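Side-chain contacts in fibronectin type III domain-containing protein (Simiduia agarivorans, PDB 6P2K), which probably hydrolyses xyloglucan or related beta-glucans as a GH74 glycoside hydrolase, this chain being the probable catalytic part, built from seven-bladed beta-propellers, of a longer secreted protein: residues B[20-23]-B[29-32]; B[39-44]-B[86-91]. One frame throughout, in Å; residues are numbered along the deposited sequence.

Interaction 1 (B[20-23]-B[29-32]); sequences VVAD and VVYM
Val21 and Tyr31 face each other as an antiparallel hydrogen-bonded pair, and their backbones are joined twice: Val21 N donates to Tyr31 O at 2.8 Å, and Tyr31 N returns a bond to Val21 O. Each of the two carbonyls also receives a CA-H...O contact, Tyr31 O from Val20 and Val21 O from Val30. One step nearer the turn, Asp23 N reaches Val29 O at 2.8 Å in an almost straight bond (173° at the hydrogen), and there the two side chains run side by side, Val29 CG1 lying 3.6 Å from Asp23 CB.

One face of the hairpin is apolar. Val20 sends its two methyls to different partners, CG1 to Val30 CB and CG2 to Met32 CG at 3.8 Å, while Val30 CG1 packs against Ala22 CB. Val20 and Val30 also touch Trp350 of strand 348-351. Tyr31 points to the other face, where chi1 of -65°, with CG anti to the carbonyl carbon, carries the ring to Val63 and Val65 of the next sheet.

A water in the plane of the Tyr31 ring links its hydroxyl to the carboxylate: it accepts from Tyr31 OH at 2.8 Å and donates to Asp23 OD2 at 2.7 Å. Gln26 also binds OD2, and Asn25 N holds OD1. Donors at both carboxylate oxygens are consistent with an ionised Asp23, whose charge they would offset.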
ATOM      1  N   VAL B  20     -32.440 -20.828  33.810  1.00 27.55           N
ATOM      2  CA  VAL B  20     -32.712 -21.878  32.835  1.00 26.60           C
ATOM      3  C   VAL B  20     -32.997 -23.144  33.628  1.00 28.66           C
ATOM      4  O   VAL B  20     -32.156 -23.580  34.425  1.00 27.95           O
ATOM      5  CB  VAL B  20     -31.540 -22.093  31.861  1.00 26.38           C
ATOM      6  CG1 VAL B  20     -31.786 -23.326  31.007  1.00 23.22           C
ATOM      7  CG2 VAL B  20     -31.341 -20.863  30.987  1.00 25.18           C
ATOM      8  N   VAL B  21     -34.178 -23.723  33.427  1.00 27.96           N
ATOM      9  CA  VAL B  21     -34.669 -24.820  34.251  1.00 28.35           C
ATOM     10  C   VAL B  21     -34.879 -26.047  33.377  1.00 30.37           C
ATOM     11  O   VAL B  21     -35.579 -25.978  32.360  1.00 29.99           O
ATOM     12  CB  VAL B  21     -35.974 -24.441  34.974  1.00 30.75           C
ATOM     13  CG1 VAL B  21     -36.378 -25.544  35.943  1.00 33.50           C
ATOM     14  CG2 VAL B  21     -35.813 -23.113  35.699  1.00 29.19           C
ATOM     15  N   ALA B  22     -34.297 -27.168  33.790  1.00 31.08           N
ATOM     16  CA  ALA B  22     -34.458 -28.414  33.057  1.00 28.88           C
ATOM     17  C   ALA B  22     -35.749 -29.113  33.456  1.00 32.35           C
ATOM     18  O   ALA B  22     -36.143 -29.110  34.627  1.00 33.67           O
ATOM     19  CB  ALA B  22     -33.267 -29.339  33.303  1.00 27.87           C
ATOM     20  N   ASP B  23     -36.412 -29.704  32.469  1.00 33.12           N
ATOM     21  CA  ASP B  23     -37.566 -30.562  32.696  1.00 32.34           C
ATOM     22  C   ASP B  23     -37.054 -31.899  33.219  1.00 33.78           C
ATOM     23  O   ASP B  23     -36.364 -32.625  32.491  1.00 32.75           O
ATOM     24  CB  ASP B  23     -38.369 -30.735  31.400  1.00 31.60           C
ATOM     25  CG  ASP B  23     -39.665 -31.513  31.593  1.00 35.38           C
ATOM     26  OD1 ASP B  23     -39.805 -32.247  32.597  1.00 37.81           O
ATOM     27  OD2 ASP B  23     -40.552 -31.399  30.720  1.00 33.17           O
ATOM     28  N   VAL B  29     -35.082 -30.997  27.414  1.00 32.20           N
ATOM     29  CA  VAL B  29     -36.182 -30.041  27.498  1.00 32.62           C
ATOM     30  C   VAL B  29     -35.866 -29.039  28.603  1.00 33.76           C
ATOM     31  O   VAL B  29     -35.720 -29.414  29.771  1.00 36.27           O
ATOM     32  CB  VAL B  29     -37.525 -30.741  27.756  1.00 35.17           C
ATOM     33  CG1 VAL B  29     -38.616 -29.707  27.957  1.00 26.94           C
ATOM     34  CG2 VAL B  29     -37.864 -31.644  26.584  1.00 29.69           C
ATOM     35  N   VAL B  30     -35.748 -27.762  28.234  1.00 29.10           N
ATOM     36  CA  VAL B  30     -35.394 -26.703  29.171  1.00 27.96           C
ATOM     37  C   VAL B  30     -36.263 -25.480  28.916  1.00 28.66           C
ATOM     38  O   VAL B  30     -36.732 -25.240  27.799  1.00 27.03           O
ATOM     39  CB  VAL B  30     -33.901 -26.307  29.073  1.00 28.78           C
ATOM     40  CG1 VAL B  30     -33.019 -27.429  29.595  1.00 29.89           C
ATOM     41  CG2 VAL B  30     -33.538 -25.961  27.637  1.00 28.42           C
ATOM     42  N   TYR B  31     -36.459 -24.693  29.972  1.00 26.52           N
ATOM     43  CA  TYR B  31     -37.181 -23.432  29.909  1.00 25.36           C
ATOM     44  C   TYR B  31     -36.256 -22.316  30.365  1.00 28.93           C
ATOM     45  O   TYR B  31     -35.450 -22.506  31.283  1.00 27.79           O
ATOM     46  CB  TYR B  31     -38.438 -23.475  30.776  1.00 25.60           C
ATOM     47  CG  TYR B  31     -39.452 -24.478  30.281  1.00 29.61           C
ATOM     48  CD1 TYR B  31     -39.370 -25.816  30.644  1.00 25.92           C
ATOM     49  CD2 TYR B  31     -40.476 -24.091  29.430  1.00 27.73           C
ATOM     50  CE1 TYR B  31     -40.291 -26.736  30.182  1.00 28.22           C
ATOM     51  CE2 TYR B  31     -41.402 -25.002  28.965  1.00 27.85           C
ATOM     52  CZ  TYR B  31     -41.305 -26.321  29.342  1.00 28.58           C
ATOM     53  OH  TYR B  31     -42.224 -27.227  28.871  1.00 28.52           O
ATOM     54  N   MET B  32     -36.361 -21.160  29.713  1.00 27.20           N
ATOM     55  CA  MET B  32     -35.538 -20.004  30.043  1.00 27.02           C
ATOM     56  C   MET B  32     -36.426 -18.868  30.523  1.00 27.73           C
ATOM     57  O   MET B  32     -37.439 -18.553  29.887  1.00 25.35           O
ATOM     58  CB  MET B  32     -34.702 -19.545  28.848  1.00 29.10           C
ATOM     59  CG  MET B  32     -33.680 -18.478  29.216  1.00 35.66           C
ATOM     60  SD  MET B  32     -34.197 -16.825  28.727  1.00 40.95           S
ATOM     61  CE  MET B  32     -34.002 -16.985  26.964  1.00 44.46           C
TER
HETATM   62  O   HOH W   1     -42.481 -29.861  29.687  1.00 30.02           O

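Interaction 2 (B[39-44]-B[86-91]); sequences VYKSTN and NGSNSY. With PE3 (3,6,9,12,15,18,21,24,27,30,33,36,39-tridecaoxahentetracontane-1,41-diol), chain C.
Gly87 O is gripped by two donors. Lys41 NZ reaches it at 3.0 Å, lying in the carbonyl plane with a C=O...N angle of 148°, while Ser88 OG, from the very next residue, bonds to the same oxygen on a lone pair at 2.6 Å. Ser88 OG can turn back in this way because it sits between its own backbone N and carbonyl carbon (chi1 82°).

Lys41 runs out from its strand as an extended chain, passing Ser88 OG with its CD at 3.8 Å before the ammonium arrives at the loop. A water accepts from NZ at 2.7 Å and adds a weak, water-mediated link to Asn89 OD1; the ammonium also has a weak bond with Tyr31 OH. Nearby, Asn89 OD1 comes within 3.2 Å of O43 of the bound polyether.

Farther along, the hydroxyl end of Tyr91 meets the branch of Val39 at about a right angle, OH lying 3.9 Å from Val39 CB; Tyr91 OH is hydrogen-bonded with Thr52 OG1. Within the loop, Asn86 and Ser90 are tied twice, Ser90 N giving to Asn86 OD1 at 2.9 Å and Asn86 ND2 to Ser90 OG. The loop connects strands 80-84 and 92-93, the last two of their four-stranded sheet, and the contact joins it to the third strand of the preceding sheet, as between neighbouring blades of a beta-propeller.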
ATOM      1  N   VAL B  39     -41.353 -16.698  29.054  1.00 27.29           N
ATOM      2  CA  VAL B  39     -40.659 -17.979  29.118  1.00 25.90           C
ATOM      3  C   VAL B  39     -40.395 -18.477  27.703  1.00 25.54           C
ATOM      4  O   VAL B  39     -41.306 -18.499  26.866  1.00 28.05           O
ATOM      5  CB  VAL B  39     -41.471 -19.014  29.917  1.00 26.61           C
ATOM      6  CG1 VAL B  39     -40.813 -20.388  29.843  1.00 26.49           C
ATOM      7  CG2 VAL B  39     -41.628 -18.568  31.358  1.00 27.84           C
ATOM      8  N   TYR B  40     -39.152 -18.878  27.439  1.00 21.29           N
ATOM      9  CA  TYR B  40     -38.794 -19.597  26.225  1.00 23.73           C
ATOM     10  C   TYR B  40     -38.653 -21.084  26.523  1.00 27.38           C
ATOM     11  O   TYR B  40     -38.295 -21.482  27.634  1.00 31.25           O
ATOM     12  CB  TYR B  40     -37.480 -19.090  25.633  1.00 26.77           C
ATOM     13  CG  TYR B  40     -37.509 -17.698  25.054  1.00 27.19           C
ATOM     14  CD1 TYR B  40     -37.203 -16.593  25.837  1.00 23.19           C
ATOM     15  CD2 TYR B  40     -37.809 -17.491  23.710  1.00 28.69           C
ATOM     16  CE1 TYR B  40     -37.207 -15.320  25.304  1.00 25.14           C
ATOM     17  CE2 TYR B  40     -37.820 -16.218  23.168  1.00 25.05           C
ATOM     18  CZ  TYR B  40     -37.517 -15.138  23.971  1.00 25.16           C
ATOM     19  OH  TYR B  40     -37.517 -13.873  23.439  1.00 28.22           O
ATOM     20  N   LYS B  41     -38.904 -21.902  25.502  1.00 24.32           N
ATOM     21  CA  LYS B  41     -38.818 -23.352  25.599  1.00 25.82           C
ATOM     22  C   LYS B  41     -37.874 -23.886  24.530  1.00 27.31           C
ATOM     23  O   LYS B  41     -37.770 -23.326  23.433  1.00 27.79           O
ATOM     24  CB  LYS B  41     -40.206 -23.993  25.443  1.00 26.23           C
ATOM     25  CG  LYS B  41     -40.252 -25.502  25.614  1.00 28.99           C
ATOM     26  CD  LYS B  41     -41.652 -26.043  25.343  1.00 29.37           C
ATOM     27  CE  LYS B  41     -41.728 -27.543  25.601  1.00 33.81           C
ATOM     28  NZ  LYS B  41     -43.118 -28.006  25.876  1.00 36.18           N
ATOM     29  N   SER B  42     -37.180 -24.976  24.858  1.00 27.75           N
ATOM     30  CA  SER B  42     -36.347 -25.675  23.892  1.00 25.80           C
ATOM     31  C   SER B  42     -36.413 -27.167  24.174  1.00 28.82           C
ATOM     32  O   SER B  42     -36.363 -27.586  25.336  1.00 26.05           O
ATOM     33  CB  SER B  42     -34.888 -25.199  23.958  1.00 25.22           C
ATOM     34  OG  SER B  42     -34.005 -26.212  23.498  1.00 27.45           O
ATOM     35  N   THR B  43     -36.526 -27.966  23.112  1.00 31.39           N
ATOM     36  CA  THR B  43     -36.525 -29.420  23.236  1.00 35.40           C
ATOM     37  C   THR B  43     -35.261 -30.058  22.673  1.00 32.67           C
ATOM     38  O   THR B  43     -35.210 -31.283  22.527  1.00 34.58           O
ATOM     39  CB  THR B  43     -37.752 -30.026  22.554  1.00 37.62           C
ATOM     40  OG1 THR B  43     -37.654 -29.840  21.136  1.00 39.72           O
ATOM     41  CG2 THR B  43     -39.031 -29.380  23.063  1.00 35.54           C
ATOM     42  N   ASN B  44     -34.238 -29.266  22.361  1.00 29.76           N
ATOM     43  CA  ASN B  44     -32.953 -29.790  21.915  1.00 31.13           C
ATOM     44  C   ASN B  44     -31.822 -29.237  22.773  1.00 29.48           C
ATOM     45  O   ASN B  44     -30.716 -28.980  22.290  1.00 28.38           O
ATOM     46  CB  ASN B  44     -32.717 -29.494  20.435  1.00 30.44           C
ATOM     47  CG  ASN B  44     -32.984 -28.042  20.071  1.00 27.54           C
ATOM     48  OD1 ASN B  44     -32.979 -27.160  20.927  1.00 23.62           O
ATOM     49  ND2 ASN B  44     -33.211 -27.791  18.787  1.00 29.60           N
ATOM     50  N   ASN B  86     -51.014 -27.331  29.345  1.00 43.76           N
ATOM     51  CA  ASN B  86     -50.733 -27.824  28.002  1.00 43.60           C
ATOM     52  C   ASN B  86     -49.254 -27.689  27.654  1.00 42.70           C
ATOM     53  O   ASN B  86     -48.901 -27.425  26.504  1.00 42.07           O
ATOM     54  CB  ASN B  86     -51.600 -27.110  26.963  1.00 45.85           C
ATOM     55  CG  ASN B  86     -51.494 -25.597  27.044  1.00 47.14           C
ATOM     56  OD1 ASN B  86     -50.562 -25.054  27.637  1.00 45.84           O
ATOM     57  ND2 ASN B  86     -52.455 -24.909  26.440  1.00 48.00           N
ATOM     58  N   GLY B  87     -48.379 -27.855  28.642  1.00 42.10           N
ATOM     59  CA  GLY B  87     -46.953 -27.864  28.378  1.00 33.72           C
ATOM     60  C   GLY B  87     -46.359 -26.539  27.956  1.00 33.37           C
ATOM     61  O   GLY B  87     -45.424 -26.524  27.148  1.00 30.75           O
ATOM     62  N   SER B  88     -46.882 -25.428  28.483  1.00 31.67           N
ATOM     63  CA  SER B  88     -46.478 -24.023  28.289  1.00 32.90           C
ATOM     64  C   SER B  88     -47.152 -23.352  27.089  1.00 33.84           C
ATOM     65  O   SER B  88     -46.820 -22.201  26.789  1.00 35.66           O
ATOM     66  CB  SER B  88     -44.953 -23.841  28.162  1.00 32.39           C
ATOM     67  OG  SER B  88     -44.506 -24.117  26.845  1.00 34.57           O
ATOM     68  N   ASN B  89     -48.083 -24.015  26.400  1.00 34.13           N
ATOM     69  CA  ASN B  89     -48.697 -23.393  25.230  1.00 39.05           C
ATOM     70  C   ASN B  89     -49.569 -22.203  25.620  1.00 38.70           C
ATOM     71  O   ASN B  89     -49.635 -21.209  24.888  1.00 39.27           O
ATOM     72  CB  ASN B  89     -49.509 -24.429  24.451  1.00 44.64           C
ATOM     73  CG  ASN B  89     -48.634 -25.342  23.611  1.00 48.29           C
ATOM     74  OD1 ASN B  89     -47.407 -25.252  23.648  1.00 49.20           O
ATOM     75  ND2 ASN B  89     -49.263 -26.234  22.852  1.00 50.44           N
ATOM     76  N   SER B  90     -50.250 -22.288  26.761  1.00 36.63           N
ATOM     77  CA  SER B  90     -51.032 -21.176  27.285  1.00 39.19           C
ATOM     78  C   SER B  90     -50.922 -21.173  28.803  1.00 36.70           C
ATOM     79  O   SER B  90     -50.619 -22.193  29.424  1.00 34.69           O
ATOM     80  CB  SER B  90     -52.506 -21.255  26.855  1.00 38.37           C
ATOM     81  OG  SER B  90     -53.170 -22.341  27.482  1.00 40.90           O
ATOM     82  N   TYR B  91     -51.172 -20.007  29.397  1.00 34.13           N
ATOM     83  CA  TYR B  91     -51.072 -19.833  30.838  1.00 34.63           C
ATOM     84  C   TYR B  91     -52.334 -19.183  31.384  1.00 39.03           C
ATOM     85  O   TYR B  91     -53.028 -18.437  30.688  1.00 39.13           O
ATOM     86  CB  TYR B  91     -49.867 -18.969  31.225  1.00 36.37           C
ATOM     87  CG  TYR B  91     -48.525 -19.523  30.809  1.00 37.20           C
ATOM     88  CD1 TYR B  91     -47.883 -20.491  31.572  1.00 36.28           C
ATOM     89  CD2 TYR B  91     -47.888 -19.064  29.661  1.00 36.99           C
ATOM     90  CE1 TYR B  91     -46.653 -20.991  31.201  1.00 35.58           C
ATOM     91  CE2 TYR B  91     -46.656 -19.558  29.283  1.00 34.46           C
ATOM     92  CZ  TYR B  91     -46.045 -20.520  30.056  1.00 36.26           C
ATOM     93  OH  TYR B  91     -44.818 -21.015  29.681  1.00 36.60           O
TER
HETATM   94  O43 PE3 C 808     -47.764 -22.766  21.732  1.00 74.86           O
HETATM   95  C42 PE3 C 808     -48.239 -21.496  21.283  1.00 73.57           C
HETATM   96  C41 PE3 C 808     -47.065 -20.520  21.253  1.00 73.60           C
HETATM   97  O40 PE3 C 808     -47.436 -19.204  20.802  1.00 75.36           O
HETATM   98  C39 PE3 C 808     -48.409 -18.550  21.632  1.00 74.61           C
HETATM   99  C38 PE3 C 808     -48.638 -17.181  21.007  1.00 72.74           C
HETATM  100  O37 PE3 C 808     -49.597 -16.415  21.750  1.00 72.10           O
HETATM  101  O   HOH W   2     -44.838 -27.411  23.907  0.50 24.95           O

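How the interactions relate
Interaction 1 comes first along the chain and is complete before interaction 2 begins; their centres lie about 9 Å apart. They share one four-stranded antiparallel sheet, ordered 17-22, 30-34, 39-42, 50-51: interaction 1 pairs its first two strands, whereas interaction 2 starts from the third and leaves for a loop of the following sheet. Probable backbone bonds, Met32 N to Tyr40 O at 2.9 Å and Val30 N to Ser42 O at 3.0 Å, make the two contacts continuous. The pair is a small worked example of propeller construction: here backbone pairing builds the blade, and Lys41 and Tyr91 join it to the next.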